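Local coordinates for phosphatidylethanolamine-binding protein (Plasmodium vivax, PDB 2GZQ) that probably binds phosphatidylethanolamine or similar phospholipid head groups, at residues V27-N32 against S177-I182; F69-E72 against C78-L81; P125-S130 against I167-F172. One frame throughout, in Å; residues are numbered along the deposited sequence.

Contact 1 (V27-N32 against S177-I182); sequences VFPDEN and SAYNVI
P29 sets its ring over one face of Y179, and the geometry is that of a CH-pi contact. In the conformer described, one of two, P29 CD stands 3.4 Å from the centroid of the Y179 ring, 10° off the ring normal, while P29 CG leans toward Y179 CD1 at 3.7 Å. Y179 meets the proline because its CG is anti to its own backbone N (chi1 -180°), which carries the ring off the helix toward the loop. Looser apolar packing follows at F28, whose CD1 lies 4.2 Å from Y179 CD2. In the fold, Y179 belongs to the first turn of helix 178-184, which packs on strands 138-148 and 188-198 of the larger sheet; F28 reaches the same sheet, meeting I189 and, edge-to-face, the ring of F192. Polar links run through water. One molecule accepts from Y179 N at 2.9 Å and lies 2.9 Å from V27 O. Another sits 2.7 Å from Y179 OH and donates to D30 OD1 at 2.8 Å; a third, on D30 OD2, comes doubtfully close to the hydroxyl. D30 OD1 also accepts from N32 N in an Asx turn, while S177 OG N-caps the helix by accepting from N180 N.

Contact 2 (F69-E72 against C78-L81); sequences FSEE and CYIL
F69 and Y79 touch across a gap that their backbones do not close: their CA atoms are 9.9 Å apart, and even the nearest pair, E72 CA and C78 CA, is separated by 8.2 Å. Segment 78-81 is regular strand, whereas 69-72 leaves the end of strand 66-69 as a loop, so the two are joined by side chains and one carbonyl and not by sheet pairing. Y79 spans most of the distance. With CG anti to the carbonyl carbon (chi1 -63°), its ring points at the loop and ends in a hydroxyl, Y79 OH, that donates to E71 O at 2.7 Å. The acceptor lies at the edge of the Y79 ring, near its plane, but the hydroxyl itself stands 54° above the carbonyl plane of E71, away from either lone pair. E71 CG adds a side-chain contact, 3.7 Å from Y79 OH. Along its CD1-CE1 side, the tyrosine turns an edge to the face of F69. With centroids 5.0 Å apart and planes inclined at 50°, the pair is edge-to-face, though well short of perpendicular: Y79 CD1 lies 4.1 Å above the F69 plane, over the middle of that ring, and Y79 CE1 comes 4.0 Å from F69 CG. Both rings also rest on L144 and I107 of the larger sheet. Since F69 ends a strand of the smaller, four-stranded sheet and Y79 belongs to the larger one, the pair bridges two sheets, the kind of interior contact found in the beta-sandwich of this family.

Contact 3 (P125-S130 against I167-F172); sequences PYVGPS and ITRVKF
R169 stretches from one loop to the other and ends on P125 O, passing V127 on the way. Its CB points toward segment 125-130, and CG, anti to the carbonyl carbon (chi1 -64°), continues that course; the chain then runs extended to NE. R169 CD is the first atom to meet a partner, lying 3.9 Å from V127 CG2. R169 NE follows at 4.0 Å from V127 CG2 and is also salt-bridged to E164. At CZ, the valine covers one face of the guanidinium: V127 CG1 stands 3.8 Å from R169 CZ, over the middle of the group. NH1 packs against V127 CG2, makes a weak bond to P125 O, and donates to V100 O. The firmer grip is at R169 NH2, which donates to P125 O at 2.7 Å with an N-H...O angle of 139°. It comes in the carbonyl plane, on a lone pair of that oxygen, though the oxygen is tilted 23° out of the guanidinium plane. P125 CD lies 3.4 Å from R169 NH2. P125, V127 and R169 each have a second conformer, so these values hold for one arrangement. With its donors shared among P125 O, V100 O and the E164 carboxylate, R169 joins both loops to strand 99-107. It touches Y99 there, just ahead of helix 171-174, where K171 and F172 have left-handed backbone angles, consistent with the left-handed helix proposed for a functional motif of this protein.

In the fold
Contact 1 brings together distant parts of the chain, and contacts 2 and 3 follow one another within the interval it spans. Its centre lies 18 Å from that of each of the others, whose centres are 22 Å apart on opposite sides of the chain's centre. Contacts 1 and 3 touch: F172 packs on A178 and V181, linking the successive helices 171-174 and 178-184. Contact 2 touches neither, its nearest atoms being about 6 Å from contact 1 and about 7 Å from contact 3. The larger sheet unites them, since strand 138-148 lies against contacts 1 and 2 and strand 99-107 against contacts 2 and 3. Loops and helices are thereby fitted around one beta framework.

Contact 1 (V27-N32 against S177-I182)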
loop_
_atom_site.group_PDB
_atom_site.type_symbol
_atom_site.label_atom_id
_atom_site.label_comp_id
_atom_site.label_asym_id
_atom_site.label_seq_id
_atom_site.Cartn_x
_atom_site.Cartn_y
_atom_site.Cartn_z
ATOM N N VAL A 27 -2.592 -10.452 -4.711
ATOM C CA VAL A 27 -2.313 -9.591 -3.573
ATOM C C VAL A 27 -3.060 -10.052 -2.327
ATOM O O VAL A 27 -2.467 -10.160 -1.256
ATOM C CB VAL A 27 -2.684 -8.112 -3.908
ATOM C CG1 VAL A 27 -2.548 -7.224 -2.700
ATOM C CG2 VAL A 27 -1.866 -7.608 -5.037
ATOM N N PHE A 28 -4.359 -10.298 -2.469
ATOM C CA PHE A 28 -5.169 -10.838 -1.395
ATOM C C PHE A 28 -5.568 -12.259 -1.775
ATOM O O PHE A 28 -6.218 -12.461 -2.814
ATOM C CB PHE A 28 -6.464 -10.038 -1.250
ATOM C CG PHE A 28 -6.291 -8.589 -0.913
ATOM C CD1 PHE A 28 -5.412 -8.141 0.045
ATOM C CD2 PHE A 28 -7.086 -7.667 -1.546
ATOM C CE1 PHE A 28 -5.330 -6.786 0.362
ATOM C CE2 PHE A 28 -6.982 -6.315 -1.247
ATOM C CZ PHE A 28 -6.098 -5.900 -0.289
ATOM N N PRO A 29 -5.165 -13.272 -1.009
ATOM C CA PRO A 29 -5.353 -14.636 -1.510
ATOM C C PRO A 29 -6.787 -15.102 -1.591
ATOM O O PRO A 29 -7.056 -16.071 -2.299
ATOM C CB PRO A 29 -4.545 -15.504 -0.542
ATOM C CG PRO A 29 -3.678 -14.584 0.212
ATOM C CD PRO A 29 -4.396 -13.248 0.242
ATOM N N ASP A 30 -7.715 -14.431 -0.931
ATOM C CA ASP A 30 -9.129 -14.835 -1.042
ATOM C C ASP A 30 -10.104 -13.654 -0.930
ATOM O O ASP A 30 -9.723 -12.501 -0.771
ATOM C CB ASP A 30 -9.487 -15.924 -0.028
ATOM C CG ASP A 30 -9.414 -15.446 1.398
ATOM O OD1 ASP A 30 -9.981 -14.377 1.721
ATOM O OD2 ASP A 30 -8.796 -16.157 2.217
ATOM N N GLU A 31 -11.379 -13.973 -0.998
ATOM C CA GLU A 31 -12.402 -12.999 -1.272
ATOM C C GLU A 31 -12.974 -12.411 0.003
ATOM O O GLU A 31 -13.951 -11.672 -0.055
ATOM C CB GLU A 31 -13.536 -13.707 -2.007
ATOM C CG GLU A 31 -14.155 -14.829 -1.175
ATOM C CD GLU A 31 -14.604 -16.013 -2.011
ATOM O OE1 GLU A 31 -14.697 -15.860 -3.250
ATOM O OE2 GLU A 31 -14.865 -17.092 -1.425
ATOM N N ASN A 32 -12.433 -12.780 1.164
ATOM C CA ASN A 32 -13.038 -12.378 2.419
ATOM C C ASN A 32 -12.540 -11.064 3.017
ATOM O O ASN A 32 -12.692 -10.802 4.202
ATOM C CB ASN A 32 -12.973 -13.513 3.437
ATOM C CG ASN A 32 -13.780 -14.703 3.016
ATOM O OD1 ASN A 32 -14.871 -14.565 2.467
ATOM N ND2 ASN A 32 -13.250 -15.877 3.265
ATOM N N SER A 177 4.814 -11.084 1.795
ATOM C CA SER A 177 3.711 -10.290 1.286
ATOM C C SER A 177 3.128 -9.362 2.326
ATOM O O SER A 177 3.203 -9.644 3.534
ATOM C CB SER A 177 2.601 -11.183 0.758
ATOM O OG SER A 177 1.959 -11.884 1.791
ATOM N N ALA A 178 2.521 -8.284 1.847
ATOM C CA ALA A 178 1.769 -7.395 2.714
ATOM C C ALA A 178 0.669 -8.160 3.445
ATOM O O ALA A 178 0.484 -7.991 4.634
ATOM C CB ALA A 178 1.182 -6.281 1.918
ATOM N N TYR A 179 -0.065 -9.000 2.725
ATOM C CA TYR A 179 -1.155 -9.737 3.335
ATOM C C TYR A 179 -0.614 -10.587 4.496
ATOM O O TYR A 179 -1.221 -10.675 5.564
ATOM C CB TYR A 179 -1.833 -10.619 2.277
ATOM C CG TYR A 179 -2.989 -11.403 2.865
ATOM C CD1 TYR A 179 -2.822 -12.701 3.325
ATOM C CD2 TYR A 179 -4.241 -10.814 3.026
ATOM C CE1 TYR A 179 -3.859 -13.391 3.901
ATOM C CE2 TYR A 179 -5.287 -11.512 3.587
ATOM C CZ TYR A 179 -5.082 -12.790 4.031
ATOM O OH TYR A 179 -6.102 -13.529 4.580
ATOM N N ASN A 180 0.533 -11.232 4.277
ATOM C CA ASN A 180 1.104 -12.053 5.346
ATOM C C ASN A 180 1.390 -11.217 6.606
ATOM O O ASN A 180 1.067 -11.621 7.723
ATOM C CB ASN A 180 2.345 -12.786 4.862
ATOM C CG ASN A 180 2.831 -13.810 5.857
ATOM O OD1 ASN A 180 2.037 -14.556 6.424
ATOM N ND2 ASN A 180 4.144 -13.897 6.053
ATOM N N VAL A 181 2.009 -10.065 6.414
ATOM C CA VAL A 181 2.275 -9.171 7.530
ATOM C C VAL A 181 1.016 -8.733 8.261
ATOM O O VAL A 181 0.955 -8.762 9.478
ATOM C CB VAL A 181 3.093 -7.963 7.081
ATOM C CG1 VAL A 181 3.202 -6.933 8.189
ATOM C CG2 VAL A 181 4.489 -8.415 6.643
ATOM N N ILE A 182 -0.019 -8.410 7.503
ATOM C CA ILE A 182 -1.267 -7.997 8.078
ATOM C C ILE A 182 -1.878 -9.105 8.922
ATOM O O ILE A 182 -2.261 -8.910 10.079
ATOM C CB ILE A 182 -2.197 -7.528 6.950
ATOM C CG1 ILE A 182 -1.678 -6.211 6.374
ATOM C CG2 ILE A 182 -3.680 -7.433 7.414
ATOM C CD1 ILE A 182 -2.254 -5.867 5.015
HETATM O O HOH W 1 -0.117 -8.827 -0.163
HETATM O O HOH W 2 -8.522 -12.876 3.611
HETATM O O HOH W 3 -6.545 -15.785 3.592
#

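Contact 2 (F69-E72 against C78-L81)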
loop_
_atom_site.group_PDB
_atom_site.type_symbol
_atom_site.label_atom_id
_atom_site.label_comp_id
_atom_site.label_asym_id
_atom_site.label_seq_id
_atom_site.Cartn_x
_atom_site.Cartn_y
_atom_site.Cartn_z
ATOM N N PHE A 69 -9.379 9.645 3.375
ATOM C CA PHE A 69 -10.137 8.457 3.730
ATOM C C PHE A 69 -11.594 8.827 3.947
ATOM O O PHE A 69 -11.891 9.897 4.485
ATOM C CB PHE A 69 -9.566 7.811 5.012
ATOM C CG PHE A 69 -8.091 7.606 4.963
ATOM C CD1 PHE A 69 -7.543 6.665 4.124
ATOM C CD2 PHE A 69 -7.243 8.401 5.708
ATOM C CE1 PHE A 69 -6.171 6.488 4.049
ATOM C CE2 PHE A 69 -5.873 8.250 5.613
ATOM C CZ PHE A 69 -5.346 7.271 4.790
ATOM N N SER A 70 -12.514 7.923 3.640
ATOM C CA SER A 70 -13.922 8.246 3.830
ATOM C C SER A 70 -14.363 8.267 5.289
ATOM O O SER A 70 -15.398 8.856 5.614
ATOM C CB SER A 70 -14.809 7.316 3.044
ATOM O OG SER A 70 -14.585 5.973 3.427
ATOM N N GLU A 71 -13.595 7.673 6.189
ATOM C CA GLU A 71 -13.912 7.726 7.619
ATOM C C GLU A 71 -12.659 7.604 8.430
ATOM O O GLU A 71 -11.643 7.128 7.937
ATOM C CB GLU A 71 -14.901 6.655 8.020
ATOM C CG GLU A 71 -14.393 5.310 7.784
ATOM C CD GLU A 71 -15.384 4.213 8.164
ATOM O OE1 GLU A 71 -16.392 4.046 7.443
ATOM O OE2 GLU A 71 -15.158 3.521 9.182
ATOM N N GLU A 72 -12.714 8.123 9.651
ATOM C CA GLU A 72 -11.666 7.947 10.640
ATOM C C GLU A 72 -11.655 6.507 11.133
ATOM O O GLU A 72 -12.663 5.831 11.082
ATOM C CB GLU A 72 -11.911 8.886 11.825
ATOM C CG GLU A 72 -11.705 10.332 11.469
ATOM C CD GLU A 72 -11.983 11.277 12.621
ATOM O OE1 GLU A 72 -12.075 10.817 13.774
ATOM O OE2 GLU A 72 -12.100 12.488 12.359
ATOM N N CYS A 78 -5.898 2.752 14.692
ATOM C CA CYS A 78 -5.409 3.669 13.686
ATOM C C CYS A 78 -5.229 2.915 12.375
ATOM O O CYS A 78 -5.302 1.680 12.322
ATOM C CB CYS A 78 -4.126 4.351 14.150
ATOM S SG CYS A 78 -2.851 3.191 14.575
ATOM N N TYR A 79 -5.052 3.661 11.300
ATOM C CA TYR A 79 -4.707 3.035 10.039
ATOM C C TYR A 79 -3.218 2.812 9.920
ATOM O O TYR A 79 -2.396 3.609 10.366
ATOM C CB TYR A 79 -5.160 3.877 8.842
ATOM C CG TYR A 79 -6.665 4.077 8.702
ATOM C CD1 TYR A 79 -7.180 5.324 8.478
ATOM C CD2 TYR A 79 -7.544 3.016 8.793
ATOM C CE1 TYR A 79 -8.543 5.530 8.337
ATOM C CE2 TYR A 79 -8.914 3.210 8.665
ATOM C CZ TYR A 79 -9.403 4.468 8.421
ATOM O OH TYR A 79 -10.773 4.601 8.308
ATOM N N ILE A 80 -2.919 1.726 9.237
ATOM C CA ILE A 80 -1.587 1.445 8.707
ATOM C C ILE A 80 -1.729 1.250 7.203
ATOM O O ILE A 80 -2.634 0.547 6.737
ATOM C CB ILE A 80 -0.926 0.225 9.428
ATOM C CG1 ILE A 80 0.472 -0.019 8.882
ATOM C CG2 ILE A 80 -1.821 -0.996 9.387
ATOM C CD1 ILE A 80 1.288 -1.008 9.721
ATOM N N LEU A 81 -0.855 1.904 6.448
ATOM C CA LEU A 81 -0.941 1.955 4.993
ATOM C C LEU A 81 0.355 1.421 4.413
ATOM O O LEU A 81 1.442 1.862 4.792
ATOM C CB LEU A 81 -1.147 3.410 4.574
ATOM C CG LEU A 81 -1.228 3.681 3.079
ATOM C CD1 LEU A 81 -2.306 2.921 2.363
ATOM C CD2 LEU A 81 -1.420 5.161 2.829
#

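Contact 3 (P125-S130 against I167-F172)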
loop_
_atom_site.group_PDB
_atom_site.type_symbol
_atom_site.label_atom_id
_atom_site.label_comp_id
_atom_site.label_asym_id
_atom_site.label_seq_id
_atom_site.Cartn_x
_atom_site.Cartn_y
_atom_site.Cartn_z
ATOM N N PRO A 125 10.219 4.485 4.787
ATOM C CA PRO A 125 9.920 5.731 4.114
ATOM C C PRO A 125 9.678 5.503 2.622
ATOM O O PRO A 125 10.220 4.572 2.015
ATOM C CB PRO A 125 11.171 6.575 4.351
ATOM C CG PRO A 125 12.273 5.588 4.570
ATOM C CD PRO A 125 11.635 4.385 5.189
ATOM N N TYR A 126 8.865 6.365 2.034
ATOM C CA TYR A 126 8.463 6.248 0.641
ATOM C C TYR A 126 9.657 6.190 -0.286
ATOM O O TYR A 126 10.522 7.086 -0.243
ATOM C CB TYR A 126 7.588 7.453 0.266
ATOM C CG TYR A 126 7.063 7.365 -1.140
ATOM C CD1 TYR A 126 5.868 6.747 -1.415
ATOM C CD2 TYR A 126 7.785 7.894 -2.200
ATOM C CE1 TYR A 126 5.377 6.678 -2.697
ATOM C CE2 TYR A 126 7.318 7.806 -3.509
ATOM C CZ TYR A 126 6.119 7.170 -3.753
ATOM O OH TYR A 126 5.620 7.042 -5.045
ATOM N N VAL A 127 9.666 5.210 -1.183
ATOM C CA VAL A 127 10.536 5.237 -2.350
ATOM C C VAL A 127 9.664 4.925 -3.541
ATOM O O VAL A 127 8.818 4.019 -3.491
ATOM C CB VAL A 127 11.693 4.237 -2.233
ATOM C CG1 VAL A 127 12.557 4.552 -1.026
ATOM C CG2 VAL A 127 11.181 2.804 -2.175
ATOM N N GLY A 128 9.823 5.687 -4.603
ATOM C CA GLY A 128 8.907 5.561 -5.743
ATOM C C GLY A 128 9.071 4.270 -6.526
ATOM O O GLY A 128 10.061 3.557 -6.353
ATOM N N PRO A 129 8.094 3.954 -7.394
ATOM C CA PRO A 129 8.088 2.751 -8.220
ATOM C C PRO A 129 9.373 2.460 -8.907
ATOM O O PRO A 129 10.046 3.347 -9.420
ATOM C CB PRO A 129 6.957 2.999 -9.213
ATOM C CG PRO A 129 6.014 3.870 -8.467
ATOM C CD PRO A 129 6.888 4.765 -7.626
ATOM N N SER A 130 9.676 1.178 -8.936
ATOM C CA SER A 130 10.922 0.682 -9.462
ATOM C C SER A 130 10.611 -0.168 -10.677
ATOM O O SER A 130 10.407 -1.380 -10.557
ATOM C CB SER A 130 11.612 -0.152 -8.395
ATOM O OG SER A 130 12.837 -0.681 -8.869
ATOM N N ILE A 167 16.703 -3.397 6.677
ATOM C CA ILE A 167 15.526 -3.974 6.066
ATOM C C ILE A 167 15.781 -4.251 4.599
ATOM O O ILE A 167 16.785 -3.824 4.045
ATOM C CB ILE A 167 14.265 -3.056 6.264
ATOM C CG1 ILE A 167 14.485 -1.632 5.763
ATOM C CG2 ILE A 167 13.873 -3.036 7.724
ATOM C CD1 ILE A 167 14.391 -1.446 4.272
ATOM N N THR A 168 14.876 -4.976 3.964
ATOM C CA THR A 168 14.888 -5.091 2.516
ATOM C C THR A 168 13.483 -4.815 2.012
ATOM O O THR A 168 12.506 -5.173 2.648
ATOM C CB THR A 168 15.383 -6.444 2.003
ATOM O OG1 THR A 168 15.358 -6.409 0.562
ATOM C CG2 THR A 168 14.582 -7.602 2.535
ATOM N N ARG A 169 13.359 -4.150 0.871
ATOM C CA ARG A 169 12.035 -3.924 0.313
ATOM C C ARG A 169 11.550 -5.073 -0.559
ATOM O O ARG A 169 10.375 -5.156 -0.859
ATOM C CB ARG A 169 12.002 -2.577 -0.396
ATOM C CG ARG A 169 12.215 -1.451 0.590
ATOM C CD ARG A 169 12.593 -0.144 -0.060
ATOM N NE ARG A 169 12.755 0.902 0.949
ATOM C CZ ARG A 169 11.788 1.704 1.373
ATOM N NH1 ARG A 169 10.558 1.637 0.864
ATOM N NH2 ARG A 169 12.054 2.589 2.320
ATOM N N VAL A 170 12.441 -5.980 -0.928
ATOM C CA VAL A 170 12.097 -7.131 -1.741
ATOM C C VAL A 170 11.418 -8.177 -0.868
ATOM O O VAL A 170 11.841 -8.415 0.281
ATOM C CB VAL A 170 13.384 -7.677 -2.409
ATOM C CG1 VAL A 170 13.125 -8.934 -3.199
ATOM C CG2 VAL A 170 14.018 -6.589 -3.295
ATOM N N LYS A 171 10.350 -8.796 -1.383
ATOM C CA LYS A 171 9.629 -9.822 -0.596
ATOM C C LYS A 171 9.246 -9.285 0.789
ATOM O O LYS A 171 9.330 -9.974 1.816
ATOM C CB LYS A 171 10.429 -11.127 -0.489
ATOM C CG LYS A 171 10.627 -11.859 -1.784
ATOM C CD LYS A 171 11.493 -13.118 -1.582
ATOM C CE LYS A 171 11.906 -13.765 -2.860
ATOM N NZ LYS A 171 12.801 -14.921 -2.540
ATOM N N PHE A 172 8.807 -8.035 0.811
ATOM C CA PHE A 172 8.237 -7.378 1.969
ATOM C C PHE A 172 9.078 -7.608 3.226
ATOM O O PHE A 172 8.642 -8.195 4.210
ATOM C CB PHE A 172 6.759 -7.729 2.161
ATOM C CG PHE A 172 5.967 -6.642 2.824
ATOM C CD1 PHE A 172 6.130 -6.347 4.164
ATOM C CD2 PHE A 172 5.105 -5.849 2.089
ATOM C CE1 PHE A 172 5.406 -5.326 4.764
ATOM C CE2 PHE A 172 4.394 -4.805 2.691
ATOM C CZ PHE A 172 4.539 -4.550 4.025
#